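Local coordinates for tumour necrosis factor receptor (Ectromelia virus, PDB 3ON9), which probably blunts host immune defence by binding tumour necrosis factor and chemokines, and is represented here by its SECRET domain, a chemokine-binding beta-sandwich, at residues Arg96-Thr101 with Val113-Asp118; Asn122-Ile127 with Ala143-Tyr148. All coordinates share one frame; numbering follows the deposited sequence.

Contact 1 of 2, residues Arg96-Thr101 with Val113-Asp118; sequences RQLTPT and VTVVGD
R96 and V115 form an antiparallel hydrogen-bonded pair, and their side chains run side by side on the same face of the sheet. R96 CG lies between the backbone N and the carbonyl carbon (chi1 76°), which brings it 3.5 Å from V115 CG1. The chain then stays extended as far as NE, so the same methyl also meets NE. L98 meets this methyl from beside R96. Its CD2 is 3.9 Å from V115 CG1 and also sits over one face of the R96 guanidinium, 3.5 Å above the plane and toward its rim. The second branch, CD1, reaches V113 CG1 at 3.8 Å. The guanidinium is steadied at its edge, where NE donates to a water that in turn donates to G117 O. The backbone ladder has three bonds. R96 N donates to V115 O, V115 N donates to R96 O, and L98 N gives V113 O an almost straight bond of 2.9 Å (177°). A second water bridges L98 O and V113 N, 2.6 Å from L98 O. Strand 95-97 is an outermost strand of the six-stranded mixed sheet. L98, V113 and V115 lie on the side facing the other sheet, where they touch L123, V125 and Y144. On its far side, strand 110-116 runs parallel to strand 82-89.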
ATOM      1  N   ARG A  96      10.877 -11.775  -3.300  1.00 19.89           N
ATOM      2  CA  ARG A  96      10.112 -12.828  -2.645  1.00 22.62           C
ATOM      3  C   ARG A  96       8.701 -12.334  -2.388  1.00 22.37           C
ATOM      4  O   ARG A  96       8.452 -11.133  -2.320  1.00 21.79           O
ATOM      5  CB  ARG A  96      10.782 -13.288  -1.350  1.00 28.47           C
ATOM      6  CG  ARG A  96      10.618 -12.345  -0.186  1.00 25.24           C
ATOM      7  CD  ARG A  96      11.238 -12.952   1.069  1.00 30.85           C
ATOM      8  NE  ARG A  96      11.087 -12.085   2.233  1.00 33.76           N
ATOM      9  CZ  ARG A  96      10.192 -12.287   3.198  1.00 40.38           C
ATOM     10  NH1 ARG A  96       9.367 -13.320   3.127  1.00 33.71           N
ATOM     11  NH2 ARG A  96      10.120 -11.455   4.231  1.00 42.96           N
ATOM     12  N   GLN A  97       7.769 -13.268  -2.291  1.00 18.14           N
ATOM     13  CA  GLN A  97       6.367 -12.942  -2.125  1.00 19.89           C
ATOM     14  C   GLN A  97       5.980 -13.015  -0.656  1.00 19.28           C
ATOM     15  O   GLN A  97       6.456 -13.882   0.073  1.00 22.40           O
ATOM     16  CB  GLN A  97       5.522 -13.913  -2.966  1.00 24.90           C
ATOM     17  CG  GLN A  97       4.451 -14.662  -2.219  1.00 29.53           C
ATOM     18  CD  GLN A  97       3.878 -15.821  -3.028  1.00 30.73           C
ATOM     19  OE1 GLN A  97       3.500 -15.654  -4.181  1.00 27.34           O
ATOM     20  NE2 GLN A  97       3.801 -17.000  -2.414  1.00 38.16           N
ATOM     21  N   LEU A  98       5.135 -12.082  -0.231  1.00 16.19           N
ATOM     22  CA  LEU A  98       4.525 -12.117   1.093  1.00 17.73           C
ATOM     23  C   LEU A  98       3.154 -12.769   0.999  1.00 17.51           C
ATOM     24  O   LEU A  98       2.452 -12.639  -0.008  1.00 20.39           O
ATOM     25  CB  LEU A  98       4.386 -10.706   1.675  1.00 17.60           C
ATOM     26  CG  LEU A  98       5.702  -9.926   1.792  1.00 18.84           C
ATOM     27  CD1 LEU A  98       5.484  -8.675   2.623  1.00 20.26           C
ATOM     28  CD2 LEU A  98       6.802 -10.790   2.392  1.00 20.08           C
ATOM     29  N   THR A  99       2.783 -13.483   2.060  1.00 21.50           N
ATOM     30  CA  THR A  99       1.511 -14.184   2.110  1.00 20.88           C
ATOM     31  C   THR A  99       0.598 -13.456   3.072  1.00 19.46           C
ATOM     32  O   THR A  99       1.014 -13.120   4.182  1.00 19.14           O
ATOM     33  CB  THR A  99       1.722 -15.631   2.586  1.00 24.93           C
ATOM     34  OG1 THR A  99       2.505 -16.330   1.613  1.00 29.11           O
ATOM     35  CG2 THR A  99       0.397 -16.351   2.761  1.00 24.16           C
ATOM     36  N   PRO A 100      -0.653 -13.205   2.653  1.00 18.06           N
ATOM     37  CA  PRO A 100      -1.584 -12.455   3.504  1.00 18.11           C
ATOM     38  C   PRO A 100      -2.050 -13.296   4.683  1.00 18.31           C
ATOM     39  O   PRO A 100      -1.926 -14.523   4.666  1.00 20.33           O
ATOM     40  CB  PRO A 100      -2.781 -12.168   2.582  1.00 21.53           C
ATOM     41  CG  PRO A 100      -2.535 -12.876   1.329  1.00 25.14           C
ATOM     42  CD  PRO A 100      -1.275 -13.672   1.407  1.00 19.90           C
ATOM     43  N   THR A 101      -2.593 -12.645   5.700  1.00 15.76           N
ATOM     44  CA  THR A 101      -3.007 -13.390   6.880  1.00 16.05           C
ATOM     45  C   THR A 101      -4.403 -14.000   6.751  1.00 20.62           C
ATOM     46  O   THR A 101      -4.803 -14.797   7.588  1.00 17.70           O
ATOM     47  CB  THR A 101      -2.934 -12.524   8.143  1.00 18.75           C
ATOM     48  OG1 THR A 101      -3.847 -11.434   8.017  1.00 18.85           O
ATOM     49  CG2 THR A 101      -1.515 -12.009   8.365  1.00 19.85           C
ATOM     50  N   VAL A 113       1.975  -8.945  -3.125  1.00 17.23           N
ATOM     51  CA  VAL A 113       2.905  -8.074  -2.437  1.00 16.87           C
ATOM     52  C   VAL A 113       4.256  -8.754  -2.444  1.00 17.12           C
ATOM     53  O   VAL A 113       4.381  -9.919  -2.048  1.00 16.75           O
ATOM     54  CB  VAL A 113       2.469  -7.818  -0.990  1.00 18.73           C
ATOM     55  CG1 VAL A 113       3.560  -7.060  -0.238  1.00 17.95           C
ATOM     56  CG2 VAL A 113       1.134  -7.060  -0.970  1.00 17.99           C
ATOM     57  N   THR A 114       5.260  -8.030  -2.919  1.00 17.02           N
ATOM     58  CA  THR A 114       6.606  -8.558  -3.103  0.58 19.34           C
ATOM     59  C   THR A 114       7.605  -7.665  -2.387  1.00 17.60           C
ATOM     60  O   THR A 114       7.413  -6.456  -2.337  1.00 16.60           O
ATOM     61  CB  THR A 114       6.970  -8.577  -4.598  0.58 20.30           C
ATOM     62  OG1 THR A 114       6.182  -9.567  -5.266  0.58 23.32           O
ATOM     63  CG2 THR A 114       8.453  -8.882  -4.797  0.58 20.20           C
ATOM     64  N   VAL A 115       8.669  -8.255  -1.854  1.00 15.40           N
ATOM     65  CA  VAL A 115       9.755  -7.472  -1.265  1.00 16.63           C
ATOM     66  C   VAL A 115      11.077  -7.928  -1.889  1.00 20.65           C
ATOM     67  O   VAL A 115      11.257  -9.118  -2.171  1.00 18.86           O
ATOM     68  CB  VAL A 115       9.788  -7.593   0.280  1.00 17.49           C
ATOM     69  CG1 VAL A 115       9.891  -9.064   0.717  1.00 23.47           C
ATOM     70  CG2 VAL A 115      10.915  -6.769   0.858  1.00 19.63           C
ATOM     71  N   VAL A 116      11.979  -6.977  -2.133  1.00 17.25           N
ATOM     72  CA  VAL A 116      13.270  -7.261  -2.754  1.00 16.54           C
ATOM     73  C   VAL A 116      14.376  -6.764  -1.820  1.00 15.90           C
ATOM     74  O   VAL A 116      14.579  -5.560  -1.650  1.00 17.27           O
ATOM     75  CB  VAL A 116      13.399  -6.611  -4.166  1.00 16.20           C
ATOM     76  CG1 VAL A 116      14.638  -7.142  -4.874  1.00 17.77           C
ATOM     77  CG2 VAL A 116      12.142  -6.881  -5.023  1.00 18.03           C
ATOM     78  N   GLY A 117      15.073  -7.704  -1.187  1.00 18.10           N
ATOM     79  CA  GLY A 117      16.086  -7.361  -0.207  1.00 19.10           C
ATOM     80  C   GLY A 117      15.619  -7.542   1.231  1.00 18.95           C
ATOM     81  O   GLY A 117      14.440  -7.762   1.496  1.00 23.14           O
ATOM     82  N   ASP A 118      16.557  -7.424   2.159  1.00 20.26           N
ATOM     83  CA  ASP A 118      16.269  -7.652   3.563  1.00 22.86           C
ATOM     84  C   ASP A 118      16.595  -6.438   4.426  1.00 21.91           C
ATOM     85  O   ASP A 118      16.976  -6.581   5.595  1.00 22.42           O
ATOM     86  CB  ASP A 118      17.033  -8.883   4.056  1.00 29.78           C
ATOM     87  CG  ASP A 118      18.533  -8.760   3.859  1.00 37.59           C
ATOM     88  OD1 ASP A 118      18.995  -7.712   3.353  1.00 42.34           O
ATOM     89  OD2 ASP A 118      19.255  -9.719   4.211  1.00 51.02           O
TER
HETATM   90  O   HOH W   1      12.905 -10.249   2.047  1.00 37.91           O
HETATM   91  O   HOH W   2       1.637 -11.804  -2.386  1.00 24.30           O

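Contact 2 of 2, residues Asn122-Ile127 with Ala143-Tyr148; sequences NLDVYI and AYHTSY
D124 OD1 takes a hydrogen bond of 2.7 Å from H145 ND1 and also meets a water. The imidazole points its N-H nearly in its own plane, but it meets the carboxylate from above, 53° out of the carboxylate plane. D124 OD2 accepts a further bond from L150 N, which helps fix the rotation of the group. The Y126 ring meets the imidazole obliquely, next to the atom that holds D124. Its OH comes to the imidazole edge, 3.3 Å from H145 CE1, while its CD1 rests against A143 CB. Y126 CG and H145 CG both sit beside their backbone N (chi1 -50° for Y126), and the two rings meet on the face shared with D124. On the opposite face V125 CB packs on Y144 CD2 at 3.9 Å, and I127 CD1 reaches Y144 CE2 from farther along. V125 and Y144 exchange a pair of backbone bonds. Just past the end of strand 140-145, T146 N donates to L123 O, but L123 N turns to a side chain, T146 OG1, at 3.0 Å and with a bent angle of 130°. At the end N122 ND2 gives Y148 O a bond of 2.9 Å, with the acceptor in the amide plane. The water also accepts from S147 N, linking the departing chain to the strand. The arrangement is an antiparallel beta hairpin of strands 122-130 and 140-145, at one edge of the five-stranded sheet of the SECRET beta-sandwich.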
ATOM      1  N   ASN A 122      10.954  -4.856   9.968  1.00 16.19           N
ATOM      2  CA  ASN A 122       9.498  -4.997  10.019  1.00 13.87           C
ATOM      3  C   ASN A 122       8.885  -4.364   8.786  1.00 15.22           C
ATOM      4  O   ASN A 122       9.219  -3.237   8.446  1.00 16.34           O
ATOM      5  CB  ASN A 122       8.888  -4.287  11.243  1.00 15.50           C
ATOM      6  CG  ASN A 122       9.553  -4.662  12.555  1.00 19.89           C
ATOM      7  OD1 ASN A 122      10.713  -4.324  12.797  1.00 19.89           O
ATOM      8  ND2 ASN A 122       8.797  -5.325  13.436  1.00 18.21           N
ATOM      9  N   LEU A 123       7.985  -5.091   8.135  1.00 15.99           N
ATOM     10  CA  LEU A 123       7.269  -4.578   6.974  1.00 16.24           C
ATOM     11  C   LEU A 123       5.832  -5.038   7.094  1.00 14.75           C
ATOM     12  O   LEU A 123       5.566  -6.239   7.157  1.00 15.20           O
ATOM     13  CB  LEU A 123       7.885  -5.128   5.685  1.00 15.73           C
ATOM     14  CG  LEU A 123       7.121  -4.895   4.374  1.00 15.19           C
ATOM     15  CD1 LEU A 123       6.849  -3.392   4.149  1.00 14.51           C
ATOM     16  CD2 LEU A 123       7.868  -5.494   3.185  1.00 18.16           C
ATOM     17  N   ASP A 124       4.904  -4.085   7.132  1.00 13.86           N
ATOM     18  CA  ASP A 124       3.479  -4.389   7.182  1.00 14.09           C
ATOM     19  C   ASP A 124       2.834  -3.771   5.952  1.00 14.49           C
ATOM     20  O   ASP A 124       3.125  -2.622   5.607  1.00 14.25           O
ATOM     21  CB  ASP A 124       2.823  -3.766   8.422  1.00 14.77           C
ATOM     22  CG  ASP A 124       3.452  -4.220   9.722  1.00 16.27           C
ATOM     23  OD1 ASP A 124       3.695  -5.428   9.889  1.00 17.85           O
ATOM     24  OD2 ASP A 124       3.686  -3.353  10.581  1.00 16.07           O
ATOM     25  N   VAL A 125       1.950  -4.522   5.306  1.00 14.42           N
ATOM     26  CA  VAL A 125       1.181  -4.004   4.189  1.00 15.54           C
ATOM     27  C   VAL A 125      -0.300  -4.277   4.428  1.00 17.64           C
ATOM     28  O   VAL A 125      -0.680  -5.369   4.855  1.00 15.65           O
ATOM     29  CB  VAL A 125       1.622  -4.660   2.875  1.00 14.47           C
ATOM     30  CG1 VAL A 125       0.711  -4.238   1.731  1.00 16.89           C
ATOM     31  CG2 VAL A 125       3.058  -4.271   2.585  1.00 14.81           C
ATOM     32  N   TYR A 126      -1.131  -3.270   4.180  1.00 14.83           N
ATOM     33  CA  TYR A 126      -2.574  -3.459   4.165  1.00 15.86           C
ATOM     34  C   TYR A 126      -3.137  -2.967   2.847  1.00 15.18           C
ATOM     35  O   TYR A 126      -2.871  -1.841   2.435  1.00 16.78           O
ATOM     36  CB  TYR A 126      -3.247  -2.708   5.314  1.00 15.91           C
ATOM     37  CG  TYR A 126      -2.629  -2.955   6.669  1.00 17.30           C
ATOM     38  CD1 TYR A 126      -3.050  -4.009   7.478  1.00 19.88           C
ATOM     39  CD2 TYR A 126      -1.622  -2.131   7.142  1.00 17.15           C
ATOM     40  CE1 TYR A 126      -2.464  -4.225   8.728  1.00 17.30           C
ATOM     41  CE2 TYR A 126      -1.037  -2.340   8.381  1.00 19.57           C
ATOM     42  CZ  TYR A 126      -1.460  -3.376   9.164  1.00 21.50           C
ATOM     43  OH  TYR A 126      -0.857  -3.548  10.399  1.00 22.03           O
ATOM     44  N   ILE A 127      -3.910  -3.820   2.193  1.00 15.74           N
ATOM     45  CA  ILE A 127      -4.651  -3.416   1.001  1.00 15.85           C
ATOM     46  C   ILE A 127      -6.122  -3.547   1.362  1.00 16.30           C
ATOM     47  O   ILE A 127      -6.595  -4.639   1.669  1.00 15.17           O
ATOM     48  CB  ILE A 127      -4.315  -4.310  -0.188  1.00 16.61           C
ATOM     49  CG1 ILE A 127      -2.813  -4.225  -0.472  1.00 19.08           C
ATOM     50  CG2 ILE A 127      -5.123  -3.861  -1.429  1.00 15.64           C
ATOM     51  CD1 ILE A 127      -2.308  -5.242  -1.463  1.00 20.09           C
ATOM     52  N   ALA A 143      -4.016  -8.234   4.798  1.00 14.97           N
ATOM     53  CA  ALA A 143      -2.898  -7.836   5.661  1.00 16.29           C
ATOM     54  C   ALA A 143      -1.676  -8.728   5.503  1.00 15.76           C
ATOM     55  O   ALA A 143      -1.800  -9.945   5.365  1.00 15.36           O
ATOM     56  CB  ALA A 143      -3.337  -7.778   7.135  1.00 17.53           C
ATOM     57  N   TYR A 144      -0.495  -8.106   5.486  1.00 14.96           N
ATOM     58  CA  TYR A 144       0.766  -8.829   5.381  1.00 17.32           C
ATOM     59  C   TYR A 144       1.723  -8.313   6.449  1.00 16.92           C
ATOM     60  O   TYR A 144       1.777  -7.108   6.707  1.00 15.76           O
ATOM     61  CB  TYR A 144       1.428  -8.591   4.023  1.00 15.43           C
ATOM     62  CG  TYR A 144       0.569  -8.843   2.800  1.00 15.01           C
ATOM     63  CD1 TYR A 144       0.783  -9.954   2.007  1.00 15.28           C
ATOM     64  CD2 TYR A 144      -0.426  -7.945   2.425  1.00 14.57           C
ATOM     65  CE1 TYR A 144       0.010 -10.188   0.879  1.00 17.67           C
ATOM     66  CE2 TYR A 144      -1.198  -8.164   1.296  1.00 16.52           C
ATOM     67  CZ  TYR A 144      -0.967  -9.288   0.526  1.00 17.35           C
ATOM     68  OH  TYR A 144      -1.721  -9.529  -0.599  1.00 20.24           O
ATOM     69  N   HIS A 145       2.487  -9.218   7.056  1.00 16.15           N
ATOM     70  CA  HIS A 145       3.477  -8.830   8.059  1.00 14.62           C
ATOM     71  C   HIS A 145       4.719  -9.712   7.972  1.00 17.55           C
ATOM     72  O   HIS A 145       4.598 -10.938   8.002  1.00 19.30           O
ATOM     73  CB  HIS A 145       2.891  -8.978   9.475  1.00 14.85           C
ATOM     74  CG  HIS A 145       1.568  -8.305   9.662  1.00 15.30           C
ATOM     75  ND1 HIS A 145       1.428  -6.932   9.678  1.00 14.74           N
ATOM     76  CD2 HIS A 145       0.326  -8.812   9.850  1.00 17.02           C
ATOM     77  CE1 HIS A 145       0.157  -6.625   9.856  1.00 14.34           C
ATOM     78  NE2 HIS A 145      -0.535  -7.750   9.968  1.00 16.82           N
ATOM     79  N   THR A 146       5.901  -9.105   7.878  1.00 16.76           N
ATOM     80  CA  THR A 146       7.142  -9.892   7.889  1.00 16.00           C
ATOM     81  C   THR A 146       7.632 -10.229   9.289  1.00 18.62           C
ATOM     82  O   THR A 146       8.392 -11.183   9.471  1.00 18.56           O
ATOM     83  CB  THR A 146       8.286  -9.189   7.139  1.00 15.93           C
ATOM     84  OG1 THR A 146       8.633  -7.964   7.806  1.00 16.26           O
ATOM     85  CG2 THR A 146       7.872  -8.888   5.699  1.00 18.93           C
ATOM     86  N   SER A 147       7.207  -9.440  10.268  1.00 16.44           N
ATOM     87  CA  SER A 147       7.653  -9.612  11.642  1.00 16.48           C
ATOM     88  C   SER A 147       6.590  -9.051  12.574  1.00 17.32           C
ATOM     89  O   SER A 147       5.397  -9.111  12.263  1.00 16.44           O
ATOM     90  CB  SER A 147       8.995  -8.909  11.849  1.00 16.60           C
ATOM     91  OG  SER A 147       9.570  -9.227  13.113  1.00 18.46           O
ATOM     92  N   TYR A 148       7.017  -8.522  13.716  1.00 16.01           N
ATOM     93  CA  TYR A 148       6.083  -7.902  14.646  1.00 16.15           C
ATOM     94  C   TYR A 148       5.371  -6.754  13.961  1.00 17.89           C
ATOM     95  O   TYR A 148       5.971  -6.033  13.146  1.00 18.48           O
ATOM     96  CB  TYR A 148       6.796  -7.417  15.913  1.00 17.44           C
ATOM     97  CG  TYR A 148       7.475  -8.525  16.675  1.00 18.34           C
ATOM     98  CD1 TYR A 148       6.729  -9.458  17.378  1.00 20.80           C
ATOM     99  CD2 TYR A 148       8.857  -8.636  16.685  1.00 20.33           C
ATOM    100  CE1 TYR A 148       7.341 -10.485  18.083  1.00 20.18           C
ATOM    101  CE2 TYR A 148       9.481  -9.648  17.389  1.00 24.48           C
ATOM    102  CZ  TYR A 148       8.720 -10.570  18.081  1.00 22.11           C
ATOM    103  OH  TYR A 148       9.349 -11.580  18.781  1.00 27.10           O
TER
HETATM  104  O   HOH W   3       6.187  -6.567  10.396  1.00 17.39           O

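How the contacts relate
The two contacts belong to different sheets of the sandwich. Each pairs an outermost strand with its inner neighbour. Their centres are about 9 Å apart. Both are only partly buried. Contact 1 is the smaller, with two exposed residues among the six that touch, and its side-chain contacts are mainly methyl and aliphatic. Contact 2, with six of twelve buried and one exposed, is larger and more polar, with a His-carboxylate bond on one face and apolar packing on the other. The apolar faces meet between the sheets, where V113 CG2 is 3.4 Å from Y144 CZ. T101 N probably donates to A143 O, so the chain leaving strand 95-97 crosses to the other sheet's edge.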